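Local coordinates for DHHA1 domain protein (Clostridium perfringens, PDB 3KEW) that probably acts as an alanyl-tRNA synthetase-related editing protein, binding zinc and perhaps hydrolysing tRNA(Ala) mischarged with the wrong amino acid, at residues 107-110 / 114-117; 134-139 / 212-217. All blocks are in the same frame, centred on the assembly; numbering follows the deposited sequence. Where two conformers were deposited one is given.

Contact 1 of 2, residues 107-110 / 114-117; sequences CFYD and ANTC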
loop_
_atom_site.group_PDB
_atom_site.type_symbol
_atom_site.label_atom_id
_atom_site.label_comp_id
_atom_site.label_asym_id
_atom_site.label_seq_id
_atom_site.Cartn_x
_atom_site.Cartn_y
_atom_site.Cartn_z
ATOM N N CYS A 107 4.656 12.868 -10.430
ATOM C CA CYS A 107 4.649 14.316 -10.690
ATOM C C CYS A 107 6.064 14.862 -10.884
ATOM O O CYS A 107 6.314 15.621 -11.819
ATOM C CB CYS A 107 3.940 15.090 -9.570
ATOM S SG CYS A 107 2.170 14.903 -9.559
ATOM N N PHE A 108 6.986 14.465 -10.009
ATOM C CA PHE A 108 8.392 14.839 -10.172
ATOM C C PHE A 108 8.988 14.439 -11.520
ATOM O O PHE A 108 9.717 15.222 -12.124
ATOM C CB PHE A 108 9.238 14.289 -9.044
ATOM C CG PHE A 108 9.261 15.166 -7.832
ATOM C CD1 PHE A 108 9.924 16.393 -7.855
ATOM C CD2 PHE A 108 8.630 14.769 -6.665
ATOM C CE1 PHE A 108 9.954 17.202 -6.727
ATOM C CE2 PHE A 108 8.656 15.577 -5.531
ATOM C CZ PHE A 108 9.322 16.796 -5.569
ATOM N N TYR A 109 8.666 13.235 -11.991
ATOM C CA TYR A 109 9.144 12.770 -13.286
ATOM C C TYR A 109 8.439 13.460 -14.445
ATOM O O TYR A 109 9.081 13.824 -15.435
ATOM C CB TYR A 109 9.000 11.245 -13.429
ATOM C CG TYR A 109 9.637 10.715 -14.689
ATOM C CD1 TYR A 109 11.010 10.464 -14.742
ATOM C CD2 TYR A 109 8.878 10.497 -15.842
ATOM C CE1 TYR A 109 11.616 10.003 -15.915
ATOM C CE2 TYR A 109 9.471 10.038 -17.012
ATOM C CZ TYR A 109 10.840 9.787 -17.038
ATOM O OH TYR A 109 11.424 9.315 -18.189
ATOM N N ASP A 110 7.119 13.600 -14.340
ATOM C CA ASP A 110 6.330 14.221 -15.404
ATOM C C ASP A 110 6.707 15.691 -15.615
ATOM O O ASP A 110 6.865 16.132 -16.753
ATOM C CB ASP A 110 4.834 14.096 -15.120
ATOM C CG ASP A 110 3.985 14.755 -16.186
ATOM O OD1 ASP A 110 3.342 15.779 -15.874
ATOM O OD2 ASP A 110 3.975 14.258 -17.333
ATOM N N ALA A 114 12.642 14.142 -13.025
ATOM C CA ALA A 114 13.391 13.759 -11.838
ATOM C C ALA A 114 12.984 12.365 -11.352
ATOM O O ALA A 114 11.798 12.095 -11.130
ATOM C CB ALA A 114 13.197 14.787 -10.751
ATOM N N ASN A 115 13.978 11.491 -11.175
ATOM C CA ASN A 115 13.734 10.093 -10.849
ATOM C C ASN A 115 13.695 9.854 -9.344
ATOM O O ASN A 115 14.292 10.599 -8.595
ATOM C CB ASN A 115 14.807 9.214 -11.505
ATOM C CG ASN A 115 14.660 9.153 -13.009
ATOM O OD1 ASN A 115 13.839 8.399 -13.532
ATOM N ND2 ASN A 115 15.447 9.956 -13.713
ATOM N N THR A 116 12.964 8.819 -8.935
ATOM C CA THR A 116 12.893 8.347 -7.548
ATOM C C THR A 116 13.899 7.209 -7.383
ATOM O O THR A 116 14.085 6.389 -8.301
ATOM C CB THR A 116 11.456 7.857 -7.222
ATOM O OG1 THR A 116 10.553 8.951 -7.403
ATOM C CG2 THR A 116 11.315 7.296 -5.766
ATOM N N CYS A 117 14.564 7.181 -6.232
ATOM C CA CYS A 117 15.540 6.146 -5.937
ATOM C C CYS A 117 15.317 5.506 -4.564
ATOM O O CYS A 117 16.066 4.627 -4.158
ATOM C CB CYS A 117 16.966 6.701 -6.061
ATOM S SG CYS A 117 17.345 8.091 -4.971
#
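The edge of the Tyr109 ring faces the backbone of Ala114, whose O lies near the ring plane, 4.0 Å from CD1. The amide of Asn115 meets the same ring obliquely. Its OD1 is 3.6 Å from Tyr109 CE1, and the amide and ring planes are 56° apart. The two side chains run side by side in the same direction. Tyr109 CG is anti to its own N (chi1 -173°), which sets the ring beside Asn115. This is van der Waals contact, with no hydrogen bond between the two. Arg172, from a loop, makes a cation-pi contact with Tyr109 and touches Asn115.

The polar link is in the backbone. Ala114 N donates to Phe108 O at 3.2 Å. The bond is fairly straight, 159° at the hydrogen, but the donor sits well above the carbonyl plane. It spans six residues, two more than an alpha-helical bond, and ties the chain leaving the helix back to its last turn. Ala114 CB packs 3.8 Å from the same Phe108 O and 4.3 Å from Phe108 CB. The Phe108 ring then leads away from Ala114 into the buried interior.

This is the turn from helix 88-112, which carries the zinc ligands His98 and His102, into strand 116-121, an outermost strand of the four-stranded antiparallel sheet. Phe108 reaches Ala142 on helix 136-152 and Ile223 on strand 220-227. Asn115 and Cys117 pair with strand 126-131 by backbone hydrogen bonds, and Phe108 and Ala114 both touch Ile130 on that strand.

Contact 2 of 2, residues 134-139 / 212-217; sequences LDEKTI and RRWEKH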
loop_
_atom_site.group_PDB
_atom_site.type_symbol
_atom_site.label_atom_id
_atom_site.label_comp_id
_atom_site.label_asym_id
_atom_site.label_seq_id
_atom_site.Cartn_x
_atom_site.Cartn_y
_atom_site.Cartn_z
ATOM N N LEU A 134 17.172 19.557 -5.452
ATOM C CA LEU A 134 15.952 20.233 -5.848
ATOM C C LEU A 134 15.810 21.500 -5.029
ATOM O O LEU A 134 15.983 21.484 -3.805
ATOM C CB LEU A 134 14.736 19.338 -5.611
ATOM C CG LEU A 134 14.601 17.997 -6.326
ATOM C CD1 LEU A 134 13.479 17.220 -5.664
ATOM C CD2 LEU A 134 14.316 18.198 -7.799
ATOM N N ASP A 135 15.501 22.601 -5.699
ATOM C CA ASP A 135 15.230 23.843 -4.986
ATOM C C ASP A 135 13.785 23.857 -4.478
ATOM O O ASP A 135 12.968 23.025 -4.893
ATOM C CB ASP A 135 15.555 25.072 -5.851
ATOM C CG ASP A 135 14.901 25.028 -7.227
ATOM O OD1 ASP A 135 13.701 24.697 -7.330
ATOM O OD2 ASP A 135 15.590 25.350 -8.218
ATOM N N GLU A 136 13.481 24.798 -3.588
ATOM C CA GLU A 136 12.149 24.937 -2.998
ATOM C C GLU A 136 11.065 25.159 -4.054
ATOM O O GLU A 136 9.971 24.596 -3.957
ATOM C CB GLU A 136 12.143 26.065 -1.966
ATOM C CG GLU A 136 10.810 26.276 -1.271
ATOM C CD GLU A 136 10.817 27.434 -0.294
ATOM O OE1 GLU A 136 11.912 27.899 0.092
ATOM O OE2 GLU A 136 9.714 27.874 0.096
ATOM N N LYS A 137 11.389 25.952 -5.072
ATOM C CA LYS A 137 10.464 26.237 -6.163
ATOM C C LYS A 137 9.927 24.967 -6.832
ATOM O O LYS A 137 8.722 24.818 -6.987
ATOM C CB LYS A 137 11.126 27.156 -7.202
ATOM C CG LYS A 137 10.277 27.405 -8.450
ATOM C CD LYS A 137 10.972 28.329 -9.430
ATOM C CE LYS A 137 10.347 28.217 -10.815
ATOM N NZ LYS A 137 10.625 29.405 -11.664
ATOM N N THR A 138 10.826 24.059 -7.213
ATOM C CA THR A 138 10.453 22.845 -7.954
ATOM C C THR A 138 9.682 21.865 -7.074
ATOM O O THR A 138 8.740 21.227 -7.533
ATOM C CB THR A 138 11.681 22.126 -8.560
ATOM O OG1 THR A 138 12.678 21.966 -7.550
ATOM C CG2 THR A 138 12.269 22.927 -9.723
ATOM N N ILE A 139 10.092 21.770 -5.813
ATOM C CA ILE A 139 9.425 20.935 -4.826
ATOM C C ILE A 139 7.979 21.392 -4.611
ATOM O O ILE A 139 7.043 20.577 -4.707
ATOM C CB ILE A 139 10.241 20.882 -3.518
ATOM C CG1 ILE A 139 11.517 20.059 -3.748
ATOM C CG2 ILE A 139 9.407 20.306 -2.354
ATOM C CD1 ILE A 139 12.454 20.014 -2.572
ATOM N N ARG A 212 6.243 18.296 3.965
ATOM C CA ARG A 212 6.568 18.840 5.282
ATOM C C ARG A 212 7.892 19.593 5.295
ATOM O O ARG A 212 7.972 20.741 5.743
ATOM C CB ARG A 212 6.663 17.688 6.290
ATOM C CG ARG A 212 5.344 17.252 6.891
ATOM C CD ARG A 212 5.051 18.064 8.134
ATOM N NE ARG A 212 3.875 17.581 8.843
ATOM C CZ ARG A 212 3.903 16.692 9.831
ATOM N NH1 ARG A 212 5.053 16.169 10.237
ATOM N NH2 ARG A 212 2.771 16.328 10.410
ATOM N N ARG A 213 8.931 18.910 4.817
ATOM C CA ARG A 213 10.316 19.381 4.841
ATOM C C ARG A 213 11.121 18.460 3.940
ATOM O O ARG A 213 10.639 17.404 3.551
ATOM C CB ARG A 213 10.890 19.324 6.265
ATOM C CG ARG A 213 10.723 17.973 6.936
ATOM C CD ARG A 213 10.988 18.048 8.428
ATOM N NE ARG A 213 12.396 17.814 8.744
ATOM C CZ ARG A 213 13.292 18.761 9.007
ATOM N NH1 ARG A 213 12.956 20.040 8.998
ATOM N NH2 ARG A 213 14.541 18.423 9.279
ATOM N N TRP A 214 12.346 18.861 3.618
ATOM C CA TRP A 214 13.241 18.055 2.799
ATOM C C TRP A 214 14.689 18.340 3.174
ATOM O O TRP A 214 15.002 19.418 3.685
ATOM C CB TRP A 214 13.015 18.319 1.309
ATOM C CG TRP A 214 13.186 19.754 0.925
ATOM C CD1 TRP A 214 14.335 20.357 0.497
ATOM C CD2 TRP A 214 12.175 20.777 0.938
ATOM N NE1 TRP A 214 14.102 21.687 0.237
ATOM C CE2 TRP A 214 12.789 21.974 0.504
ATOM C CE3 TRP A 214 10.811 20.797 1.273
ATOM C CZ2 TRP A 214 12.084 23.183 0.393
ATOM C CZ3 TRP A 214 10.115 21.998 1.164
ATOM C CH2 TRP A 214 10.753 23.172 0.726
ATOM N N GLU A 215 15.563 17.367 2.933
ATOM C CA GLU A 215 17.005 17.554 3.100
ATOM C C GLU A 215 17.787 16.673 2.131
ATOM O O GLU A 215 17.222 15.760 1.513
ATOM C CB GLU A 215 17.451 17.311 4.550
ATOM C CG GLU A 215 17.159 15.934 5.100
ATOM C CD GLU A 215 17.360 15.854 6.607
ATOM O OE1 GLU A 215 17.897 14.830 7.076
ATOM O OE2 GLU A 215 16.984 16.806 7.329
ATOM N N LYS A 216 19.079 16.972 1.985
ATOM C CA LYS A 216 19.947 16.186 1.120
ATOM C C LYS A 216 20.280 14.850 1.787
ATOM O O LYS A 216 20.550 14.791 2.987
ATOM C CB LYS A 216 21.213 16.979 0.757
ATOM C CG LYS A 216 22.198 16.244 -0.165
ATOM C CD LYS A 216 22.758 17.142 -1.266
ATOM C CE LYS A 216 21.881 17.105 -2.515
ATOM N NZ LYS A 216 22.545 17.762 -3.673
ATOM N N HIS A 217 20.219 13.776 1.007
ATOM C CA HIS A 217 20.696 12.478 1.466
ATOM C C HIS A 217 21.558 11.880 0.367
ATOM O O HIS A 217 21.038 11.428 -0.663
ATOM C CB HIS A 217 19.553 11.533 1.844
ATOM C CG HIS A 217 20.020 10.296 2.545
ATOM N ND1 HIS A 217 20.419 9.164 1.869
ATOM C CD2 HIS A 217 20.196 10.033 3.861
ATOM C CE1 HIS A 217 20.802 8.248 2.740
ATOM N NE2 HIS A 217 20.680 8.752 3.957
#
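Ile139 and Trp214 face each other with their CA atoms 9.0 Å apart, and no hydrogen bond joins the helix start to the strand. Side chains fill the gap. The Trp214 indole projects from the strand toward the helix, with CG held between the backbone N and the carbonyl carbon (chi1 57°).

Ile139 covers one face of the indole. Its CD1 stands 3.4 Å from the centroid of the five-membered ring, only 2° off the normal, a CH-pi contact. The second branch of the same isoleucine, CG2, rests 3.9 Å from Trp214 CE3, so both methyl groups meet the indole. Glu136 comes to the edge of the six-membered ring. Its CB is 3.7 Å from Trp214 CZ2, and its CG is 3.7 Å from Trp214 CH2. The two side chains cross at about a right angle, with carboxylate and ring planes 55° apart. The aliphatic part of the glutamate does the touching, and the chain runs on extended to an exposed carboxylate.

The helix start is capped from within. Asp135 is the N-cap, and its OD1 accepts from Thr138 N at 2.9 Å.

The contact packs the first turn of helix 136-152 against strand 209-217, an outermost strand of the four-stranded antiparallel sheet. Strand 220-227 is its neighbour, bonded through the backbones of Arg213 and Glu215, and its Thr221 touches both Trp214 and Leu134. Helix 88-112 reaches the other segment, with Phe112 on Thr138.

The two contacts involve the two outermost strands of one antiparallel sheet, 116-121 in contact 1 and 209-217 in contact 2. Each links a helix to that sheet, but in a different way. Contact 1 is local: a helix end and the loop leading into the next strand share a backbone hydrogen bond. Contact 2 joins segments far apart in sequence, through apolar and CH-pi contact of side chains, with no hydrogen bond. Both are partly buried: contact 1 has Phe108 buried among partly exposed residues, contact 2 has Leu134 and Ile139 buried beside the exposed Glu136. The buried parts meet: Phe108 CE1 packs 3.7 Å from Leu134 CD1. Helices 88-112 and 136-152 thus touch where they lie on the sheet.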